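Probable chemoreceptor (Methyl-accepting chemotaxis) transmembrane protein (Rhizobium meliloti, PDB 6D8V) probably senses quaternary ammonium compounds such as 1,1-dimethyl-prolinium through its sensory domain, as a transmembrane chemoreceptor that guides bacterial chemotaxis. Local coordinates at residues F67-W72 and V147-T152. Sequence-based numbering, arbitrary orientation.
Sequences FAFGSW and VPTTMT. With PBE (1,1-dimethyl-prolinium), chain C.
The phenyl ring of F69 reaches across to M151 and T149, two residues whose side chains rise from the same side of strand 149-160. With CG anti to the backbone N (chi1 -174°), the ring swings to the side of the carbonyl carbon, and its CD2 and CE2 atoms lead. The M151 methyl CE lies 3.6 Å from F69 CD2, the two side chains at about a right angle. The thioether is extended through chi2 and then bends at chi3 (57°), which brings CE to the phenyl ring while SD stays beside the ligand, 3.8 Å from PBE CF. A long, flexible, unbranched residue suits this place because one side chain serves both partners. Farther along the ring, T149 OG1 stands obliquely to it, 3.7 Å from F69 CE2, with the methyl CG2 only loosely alongside. Threonine suits the place because its small branches fit against the ring while OG1 still gives a weak hydrogen bond to V147 O.

W72 serves the ligand instead: PBE CD sits 3.4 Å above the plane of its indole, over one face and displaced toward the rim. The cationic nitrogen probably polarises this neighbouring carbon, which suits it to an electron-rich face. D171 accepts a hydrogen bond from W72 NE1 and probably helps to fix the indole's rotation; W124 packs edge-to-face with it.

Within this Cache-type sensor domain, strands 70-75 and 149-160 belong to one antiparallel sheet but are not paired directly. Strand 163-173 lies between them, pairing antiparallel with each; F69 and M151 therefore meet across this intervening strand, where they touch S173 and D171 respectively, beside the ligand pocket.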
loop_
_atom_site.group_PDB
_atom_site.type_symbol
_atom_site.label_atom_id
_atom_site.label_comp_id
_atom_site.label_asym_id
_atom_site.label_seq_id
_atom_site.Cartn_x
_atom_site.Cartn_y
_atom_site.Cartn_z
ATOM N N PHE A 67 -9.453 5.028 4.835
ATOM C CA PHE A 67 -8.699 4.514 3.700
ATOM C C PHE A 67 -7.718 3.416 4.085
ATOM O O PHE A 67 -7.109 2.814 3.194
ATOM C CB PHE A 67 -7.968 5.663 3.009
ATOM C CG PHE A 67 -7.402 5.310 1.670
ATOM C CD1 PHE A 67 -8.226 4.819 0.659
ATOM C CD2 PHE A 67 -6.050 5.482 1.413
ATOM C CE1 PHE A 67 -7.707 4.490 -0.587
ATOM C CE2 PHE A 67 -5.519 5.168 0.177
ATOM C CZ PHE A 67 -6.354 4.665 -0.831
ATOM N N ALA A 68 -7.565 3.128 5.375
ATOM C CA ALA A 68 -6.722 2.031 5.829
ATOM C C ALA A 68 -7.550 0.754 5.955
ATOM O O ALA A 68 -8.588 0.746 6.624
ATOM C CB ALA A 68 -6.071 2.383 7.166
ATOM N N PHE A 69 -7.091 -0.322 5.305
ATOM C CA PHE A 69 -7.789 -1.601 5.392
ATOM C C PHE A 69 -7.493 -2.314 6.700
ATOM O O PHE A 69 -8.343 -3.053 7.208
ATOM C CB PHE A 69 -7.399 -2.503 4.217
ATOM C CG PHE A 69 -8.179 -3.799 4.147
ATOM C CD1 PHE A 69 -9.405 -3.849 3.503
ATOM C CD2 PHE A 69 -7.671 -4.976 4.695
ATOM C CE1 PHE A 69 -10.118 -5.033 3.424
ATOM C CE2 PHE A 69 -8.383 -6.165 4.621
ATOM C CZ PHE A 69 -9.604 -6.191 3.985
ATOM N N GLY A 70 -6.300 -2.113 7.247
ATOM C CA GLY A 70 -5.883 -2.827 8.438
ATOM C C GLY A 70 -4.685 -2.180 9.078
ATOM O O GLY A 70 -3.930 -1.435 8.438
ATOM N N SER A 71 -4.511 -2.474 10.367
ATOM C CA SER A 71 -3.422 -1.958 11.182
ATOM C C SER A 71 -2.802 -3.129 11.929
ATOM O O SER A 71 -3.526 -3.930 12.533
ATOM C CB SER A 71 -3.933 -0.892 12.164
ATOM O OG SER A 71 -2.877 -0.201 12.808
ATOM N N TRP A 72 -1.476 -3.241 11.893
ATOM C CA TRP A 72 -0.829 -4.423 12.444
ATOM C C TRP A 72 0.466 -4.039 13.145
ATOM O O TRP A 72 0.903 -2.880 13.128
ATOM C CB TRP A 72 -0.575 -5.466 11.350
ATOM C CG TRP A 72 0.023 -4.880 10.115
ATOM C CD1 TRP A 72 -0.650 -4.393 9.025
ATOM C CD2 TRP A 72 1.415 -4.716 9.830
ATOM N NE1 TRP A 72 0.240 -3.945 8.082
ATOM C CE2 TRP A 72 1.514 -4.131 8.552
ATOM C CE3 TRP A 72 2.587 -5.012 10.526
ATOM C CZ2 TRP A 72 2.736 -3.835 7.961
ATOM C CZ3 TRP A 72 3.798 -4.711 9.939
ATOM C CH2 TRP A 72 3.864 -4.132 8.670
ATOM N N VAL A 147 -11.021 -12.586 4.610
ATOM C CA VAL A 147 -11.055 -13.129 3.261
ATOM C C VAL A 147 -9.776 -12.705 2.554
ATOM O O VAL A 147 -9.308 -11.571 2.739
ATOM C CB VAL A 147 -12.316 -12.665 2.519
ATOM C CG1 VAL A 147 -12.067 -12.602 1.034
ATOM C CG2 VAL A 147 -13.468 -13.594 2.844
ATOM N N PRO A 148 -9.166 -13.590 1.769
ATOM C CA PRO A 148 -7.966 -13.215 1.013
ATOM C C PRO A 148 -8.171 -11.905 0.268
ATOM O O PRO A 148 -9.163 -11.717 -0.443
ATOM C CB PRO A 148 -7.780 -14.394 0.052
ATOM C CG PRO A 148 -8.429 -15.548 0.736
ATOM C CD PRO A 148 -9.563 -14.990 1.546
ATOM N N THR A 149 -7.224 -10.986 0.440
ATOM C CA THR A 149 -7.341 -9.674 -0.175
ATOM C C THR A 149 -5.955 -9.166 -0.544
ATOM O O THR A 149 -5.007 -9.296 0.233
ATOM C CB THR A 149 -8.051 -8.676 0.756
ATOM O OG1 THR A 149 -7.484 -8.757 2.065
ATOM C CG2 THR A 149 -9.543 -8.975 0.842
ATOM N N THR A 150 -5.852 -8.572 -1.727
ATOM C CA THR A 150 -4.589 -8.040 -2.223
ATOM C C THR A 150 -4.410 -6.592 -1.770
ATOM O O THR A 150 -5.274 -5.744 -2.007
ATOM C CB THR A 150 -4.551 -8.135 -3.746
ATOM O OG1 THR A 150 -5.724 -7.514 -4.285
ATOM C CG2 THR A 150 -4.536 -9.584 -4.177
ATOM N N MET A 151 -3.284 -6.311 -1.122
ATOM C CA MET A 151 -3.077 -5.017 -0.489
ATOM C C MET A 151 -1.608 -4.629 -0.591
ATOM O O MET A 151 -0.734 -5.466 -0.846
ATOM C CB MET A 151 -3.479 -5.051 0.985
ATOM C CG MET A 151 -2.624 -6.033 1.765
ATOM S SD MET A 151 -3.042 -6.178 3.495
ATOM C CE MET A 151 -4.774 -6.627 3.403
ATOM N N THR A 152 -1.350 -3.339 -0.385
ATOM C CA THR A 152 -0.016 -2.801 -0.183
ATOM C C THR A 152 0.095 -2.304 1.253
ATOM O O THR A 152 -0.889 -1.834 1.831
ATOM C CB THR A 152 0.270 -1.647 -1.152
ATOM O OG1 THR A 152 1.638 -1.243 -1.021
ATOM C CG2 THR A 152 -0.628 -0.465 -0.836
HETATM N N PBE C . -0.503 -8.213 7.345
HETATM C CD PBE C . 0.518 -7.411 7.496
HETATM C CA PBE C . 0.058 -9.231 6.366
HETATM C CB PBE C . 1.499 -9.487 6.965
HETATM C CG PBE C . 1.835 -8.387 7.485
HETATM C CE PBE C . -0.861 -8.819 8.645
HETATM C CF PBE C . -1.647 -7.491 6.757
HETATM C C PBE C . -0.684 -10.463 6.216
HETATM O O PBE C . -0.117 -11.463 5.697
HETATM O OXT PBE C . -1.890 -10.546 6.567
#